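Local coordinates for protein putative GTP pyrophosphokinase (Streptococcus mutans, PDB 3L9D) that probably transfers pyrophosphate from ATP to GTP, the first step toward the alarmone ppGpp, at residues A[60-63]-A[69-72]; A[124-129]-A[134-139]. One frame throughout, in Å; residues are numbered along the deposited sequence.

Followed from the N terminus, the chain first runs through helix 42-64, and contact 1 closes the short loop between the last turns of that helix and the segment leading into the edge strand 73-78. The chain then passes through strand 106-112 and helix 117-126 before contact 2 closes the next loop, joining the end of that helix to the opposite edge strand, 132-139. The two loops lie in series, neither nested nor crossed, with centres about 18 Å apart. They nevertheless touch: Leu124 CD1, from contact 2, packs at 4.0 Å from Phe62 CE2 of contact 1, so helix 117-126, which supplies one side of contact 2, also packs on contact 1.

Contact 1. Residues A[60-63]-A[69-72]; sequences KQFR and SPIE
Phe62 swings its ring out toward Pro70 because CG stands anti to the carbonyl carbon, beside the backbone N (chi1 -84°), and the turn about CB-CG lays one ring face against the proline. The Pro70 ring comes from the opposite direction. Its CD lies 3.5 Å from the centroid of the Phe62 ring and 19° off the ring normal, which meets the definition of a CH-pi contact over the face. The carbon is displaced toward the CD2-CE2 rim, where CD of Pro70 approaches CE2 of Phe62 to 3.3 Å. CG of Pro70 follows at 3.8 Å from CZ of Phe62, so two proline ring carbons bear on the same side of the aromatic ring.

This is a helix-to-strand connection folding back on the helix it leaves: residues 60-63 belong to the end of helix 42-64, while the loop residues 69-72 lead into strand 73-78 at one edge of the mixed sheet. The closest backbone approach is Phe62 CA to Ser69 CA, 5.2 Å, and beside it CB of Phe62 packs at 3.7 Å on CB of Ser69. Helix 117-126 covers the pair from outside the two segments, Leu124 touching Phe62 and Asp120 and Val121 touching Pro70.

Within the loop, the Ser69 hydroxyl lies anti to its own backbone N, which turns it along the chain toward Ile71. There OG donates to Ile71 O at 2.8 Å, in the carbonyl plane and on a lone pair, with a C=O...OG angle of 130°. Arg59 NH1, one helical turn before Arg63, also donates to Ile71 O, giving this carbonyl oxygen two donors, one from the loop and one from the helix.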
loop_
_atom_site.group_PDB
_atom_site.type_symbol
_atom_site.label_atom_id
_atom_site.label_comp_id
_atom_site.label_asym_id
_atom_site.label_seq_id
_atom_site.Cartn_x
_atom_site.Cartn_y
_atom_site.Cartn_z
ATOM N N LYS A 60 -1.861 17.450 3.477
ATOM C CA LYS A 60 -2.374 18.801 3.666
ATOM C C LYS A 60 -1.603 19.517 4.772
ATOM O O LYS A 60 -1.316 20.708 4.662
ATOM C CB LYS A 60 -3.868 18.795 4.006
ATOM C CG LYS A 60 -4.788 18.418 2.851
ATOM C CD LYS A 60 -6.267 18.479 3.269
ATOM C CE LYS A 60 -7.178 18.056 2.113
ATOM N NZ LYS A 60 -6.699 18.624 0.805
ATOM N N GLN A 61 -1.268 18.785 5.836
ATOM C CA GLN A 61 -0.603 19.373 6.994
ATOM C C GLN A 61 0.798 19.810 6.675
ATOM O O GLN A 61 1.237 20.885 7.097
ATOM C CB GLN A 61 -0.550 18.390 8.147
ATOM C CG GLN A 61 -1.902 18.054 8.655
ATOM C CD GLN A 61 -1.835 17.140 9.831
ATOM O OE1 GLN A 61 -2.486 16.092 9.850
ATOM N NE2 GLN A 61 -1.034 17.520 10.832
ATOM N N PHE A 62 1.509 18.963 5.950
ATOM C CA PHE A 62 2.871 19.283 5.603
ATOM C C PHE A 62 2.852 20.542 4.750
ATOM O O PHE A 62 3.588 21.486 5.021
ATOM C CB PHE A 62 3.562 18.103 4.905
ATOM C CG PHE A 62 4.135 17.079 5.865
ATOM C CD1 PHE A 62 5.318 17.330 6.540
ATOM C CD2 PHE A 62 3.492 15.873 6.090
ATOM C CE1 PHE A 62 5.849 16.406 7.404
ATOM C CE2 PHE A 62 4.033 14.939 6.960
ATOM C CZ PHE A 62 5.208 15.206 7.617
ATOM N N ARG A 63 1.976 20.563 3.748
ATOM C CA ARG A 63 1.899 21.682 2.810
ATOM C C ARG A 63 1.486 23.006 3.475
ATOM O O ARG A 63 2.075 24.047 3.197
ATOM C CB ARG A 63 1.002 21.324 1.620
ATOM C CG ARG A 63 1.620 20.226 0.742
ATOM C CD ARG A 63 0.750 19.831 -0.459
ATOM N NE ARG A 63 0.671 20.881 -1.477
ATOM C CZ ARG A 63 1.591 21.083 -2.420
ATOM N NH1 ARG A 63 2.670 20.309 -2.470
ATOM N NH2 ARG A 63 1.440 22.066 -3.304
ATOM N N SER A 69 6.205 17.133 1.824
ATOM C CA SER A 69 5.279 16.096 2.231
ATOM C C SER A 69 5.772 14.725 1.783
ATOM O O SER A 69 6.004 14.505 0.598
ATOM C CB SER A 69 3.902 16.377 1.636
ATOM O OG SER A 69 2.980 15.358 1.962
ATOM N N PRO A 70 5.920 13.796 2.738
ATOM C CA PRO A 70 6.339 12.419 2.449
ATOM C C PRO A 70 5.300 11.702 1.597
ATOM O O PRO A 70 5.633 10.743 0.899
ATOM C CB PRO A 70 6.392 11.763 3.834
ATOM C CG PRO A 70 6.340 12.901 4.817
ATOM C CD PRO A 70 5.583 13.992 4.157
ATOM N N ILE A 71 4.049 12.158 1.669
ATOM C CA ILE A 71 2.968 11.530 0.923
ATOM C C ILE A 71 2.619 12.369 -0.302
ATOM O O ILE A 71 2.441 13.588 -0.201
ATOM C CB ILE A 71 1.705 11.339 1.789
ATOM C CG1 ILE A 71 1.988 10.442 2.994
ATOM C CG2 ILE A 71 0.578 10.739 0.974
ATOM C CD1 ILE A 71 0.753 10.195 3.873
ATOM N N GLU A 72 2.531 11.725 -1.462
ATOM C CA GLU A 72 2.193 12.450 -2.674
ATOM C C GLU A 72 0.724 12.302 -2.959
ATOM O O GLU A 72 0.054 13.286 -3.238
ATOM C CB GLU A 72 3.016 11.981 -3.868
ATOM C CG GLU A 72 4.215 12.844 -4.100
ATOM C CD GLU A 72 4.697 12.766 -5.532
ATOM O OE1 GLU A 72 5.047 11.653 -5.994
ATOM O OE2 GLU A 72 4.730 13.823 -6.200
#

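Contact 2. Residues A[124-129]-A[134-139]; sequences LLRQRK and IQERDY
Arg126 and Glu136 meet through a salt bridge made of two hydrogen bonds. Arg126 presents the NE side of its guanidinium: NE donates to Glu136 OE2 at 2.6 Å, and NH2 donates to Glu136 OE1 at 2.7 Å. Both bonds are nearly straight, with N-H...O angles of 173°, and each carboxylate oxygen receives its donor on the syn lone pair. The guanidinium and carboxylate planes differ by 11°, and the oxygens lie almost in the guanidinium plane, so this is a side-on, bidentate pairing that fixes the rotation of both flat groups.

The backbones are well apart, 9.5 Å between the CA atoms of Arg126 and Ile134, and two long side chains span the gap, crossing at about a right angle. Glu136 is extended beyond CG (chi2 -173°) and Arg126 is extended from CG to NE. Beyond the two bonds the touch is slight: Arg126 CD lies 3.6 Å from Glu136 OE2.

A further hydrogen bond acts on the acceptor side, since Glu136 OE1 also pairs with Tyr151 OH from the adjacent strand 150-161, a second partner that would further orient the carboxylate.

Strand 132-139 carries a classic beta bulge, where Ile134 and Gln135 stand opposite Ile154 of the neighbouring strand. Helix 117-126 joins strands 106-112 and 132-139, parallel with two strands between them, so the bridge ties the crossover helix of a beta-alpha-beta unit to its outgoing edge strand.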
loop_
_atom_site.group_PDB
_atom_site.type_symbol
_atom_site.label_atom_id
_atom_site.label_comp_id
_atom_site.label_asym_id
_atom_site.label_seq_id
_atom_site.Cartn_x
_atom_site.Cartn_y
_atom_site.Cartn_z
ATOM N N LEU A 124 5.172 8.300 10.993
ATOM C CA LEU A 124 3.861 8.894 11.186
ATOM C C LEU A 124 2.831 7.823 11.509
ATOM O O LEU A 124 2.032 7.975 12.432
ATOM C CB LEU A 124 3.432 9.668 9.935
ATOM C CG LEU A 124 4.231 10.934 9.626
ATOM C CD1 LEU A 124 4.363 11.161 8.138
ATOM C CD2 LEU A 124 3.595 12.121 10.313
ATOM N N LEU A 125 2.849 6.743 10.734
ATOM C CA LEU A 125 1.876 5.668 10.891
ATOM C C LEU A 125 1.962 5.004 12.271
ATOM O O LEU A 125 0.931 4.722 12.908
ATOM C CB LEU A 125 2.078 4.625 9.793
ATOM C CG LEU A 125 1.104 4.563 8.620
ATOM C CD1 LEU A 125 0.591 5.929 8.254
ATOM C CD2 LEU A 125 1.767 3.861 7.432
ATOM N N ARG A 126 3.191 4.767 12.733
ATOM C CA ARG A 126 3.444 4.113 14.025
ATOM C C ARG A 126 3.021 4.954 15.229
ATOM O O ARG A 126 2.661 4.407 16.279
ATOM C CB ARG A 126 4.921 3.785 14.164
ATOM C CG ARG A 126 5.416 2.689 13.271
ATOM C CD ARG A 126 6.887 2.398 13.537
ATOM N NE ARG A 126 7.453 1.626 12.443
ATOM C CZ ARG A 126 8.529 1.978 11.748
ATOM N NH1 ARG A 126 9.213 3.081 12.058
ATOM N NH2 ARG A 126 8.936 1.203 10.759
ATOM N N GLN A 127 3.078 6.280 15.086
ATOM C CA GLN A 127 2.677 7.178 16.180
ATOM C C GLN A 127 1.177 7.569 16.197
ATOM O O GLN A 127 0.748 8.313 17.075
ATOM C CB GLN A 127 3.560 8.434 16.220
ATOM C CG GLN A 127 3.421 9.325 14.980
ATOM C CD GLN A 127 2.994 10.770 15.291
ATOM O OE1 GLN A 127 3.005 11.647 14.403
ATOM N NE2 GLN A 127 2.617 11.023 16.554
ATOM N N ARG A 128 0.390 7.083 15.237
ATOM C CA ARG A 128 -1.058 7.311 15.259
ATOM C C ARG A 128 -1.724 6.488 16.369
ATOM O O ARG A 128 -1.238 5.419 16.733
ATOM C CB ARG A 128 -1.703 6.996 13.903
ATOM C CG ARG A 128 -1.254 7.872 12.745
ATOM C CD ARG A 128 -2.178 7.699 11.550
ATOM N NE ARG A 128 -3.537 8.215 11.755
ATOM C CZ ARG A 128 -3.992 9.394 11.327
ATOM N NH1 ARG A 128 -3.219 10.246 10.662
ATOM N NH2 ARG A 128 -5.239 9.733 11.577
ATOM N N LYS A 129 -2.813 7.016 16.922
ATOM C CA LYS A 129 -3.552 6.361 17.995
ATOM C C LYS A 129 -4.924 5.848 17.551
ATOM O O LYS A 129 -5.612 5.182 18.329
ATOM C CB LYS A 129 -3.748 7.325 19.167
ATOM C CG LYS A 129 -2.678 7.237 20.242
ATOM C CD LYS A 129 -1.291 7.492 19.676
ATOM C CE LYS A 129 -0.192 7.070 20.660
ATOM N NZ LYS A 129 -0.465 7.597 22.033
ATOM N N ILE A 134 0.378 -3.558 13.437
ATOM C CA ILE A 134 0.592 -4.905 13.973
ATOM C C ILE A 134 1.531 -5.762 13.147
ATOM O O ILE A 134 1.904 -6.856 13.579
ATOM C CB ILE A 134 -0.703 -5.718 14.148
ATOM C CG1 ILE A 134 -1.365 -5.928 12.800
ATOM C CG2 ILE A 134 -1.639 -5.057 15.159
ATOM C CD1 ILE A 134 -2.382 -7.004 12.823
ATOM N N GLN A 135 1.898 -5.289 11.961
ATOM C CA GLN A 135 2.870 -6.009 11.168
ATOM C C GLN A 135 3.542 -5.115 10.144
ATOM O O GLN A 135 2.890 -4.308 9.503
ATOM C CB GLN A 135 2.198 -7.187 10.495
ATOM C CG GLN A 135 3.145 -8.177 9.898
ATOM C CD GLN A 135 2.448 -9.106 8.946
ATOM O OE1 GLN A 135 2.043 -10.208 9.316
ATOM N NE2 GLN A 135 2.298 -8.666 7.701
ATOM N N GLU A 136 4.855 -5.250 9.993
ATOM C CA GLU A 136 5.571 -4.554 8.919
ATOM C C GLU A 136 6.387 -5.537 8.095
ATOM O O GLU A 136 6.920 -6.495 8.631
ATOM C CB GLU A 136 6.483 -3.457 9.480
ATOM C CG GLU A 136 5.772 -2.454 10.349
ATOM C CD GLU A 136 6.672 -1.307 10.742
ATOM O OE1 GLU A 136 7.613 -0.982 9.977
ATOM O OE2 GLU A 136 6.428 -0.723 11.817
ATOM N N ARG A 137 6.472 -5.307 6.793
ATOM C CA ARG A 137 7.310 -6.135 5.939
ATOM C C ARG A 137 8.019 -5.292 4.893
ATOM O O ARG A 137 7.382 -4.610 4.097
ATOM C CB ARG A 137 6.481 -7.205 5.255
ATOM C CG ARG A 137 6.093 -8.340 6.144
ATOM C CD ARG A 137 5.284 -9.332 5.347
ATOM N NE ARG A 137 4.903 -10.484 6.143
ATOM C CZ ARG A 137 3.915 -11.309 5.827
ATOM N NH1 ARG A 137 3.199 -11.093 4.720
ATOM N NH2 ARG A 137 3.631 -12.338 6.625
ATOM N N ASP A 138 9.342 -5.350 4.893
ATOM C CA ASP A 138 10.132 -4.449 4.085
ATOM C C ASP A 138 10.505 -5.145 2.783
ATOM O O ASP A 138 11.265 -6.100 2.802
ATOM C CB ASP A 138 11.381 -4.022 4.875
ATOM C CG ASP A 138 12.192 -2.969 4.158
ATOM O OD1 ASP A 138 12.272 -3.053 2.920
ATOM O OD2 ASP A 138 12.743 -2.059 4.815
ATOM N N TYR A 139 9.950 -4.701 1.655
ATOM C CA TYR A 139 10.393 -5.226 0.366
ATOM C C TYR A 139 11.089 -4.147 -0.436
ATOM O O TYR A 139 11.058 -4.164 -1.654
ATOM C CB TYR A 139 9.242 -5.786 -0.454
ATOM C CG TYR A 139 8.438 -6.876 0.212
ATOM C CD1 TYR A 139 8.838 -8.208 0.147
ATOM C CD2 TYR A 139 7.251 -6.577 0.866
ATOM C CE1 TYR A 139 8.084 -9.204 0.731
ATOM C CE2 TYR A 139 6.491 -7.562 1.452
ATOM C CZ TYR A 139 6.911 -8.876 1.387
ATOM O OH TYR A 139 6.142 -9.862 1.984
#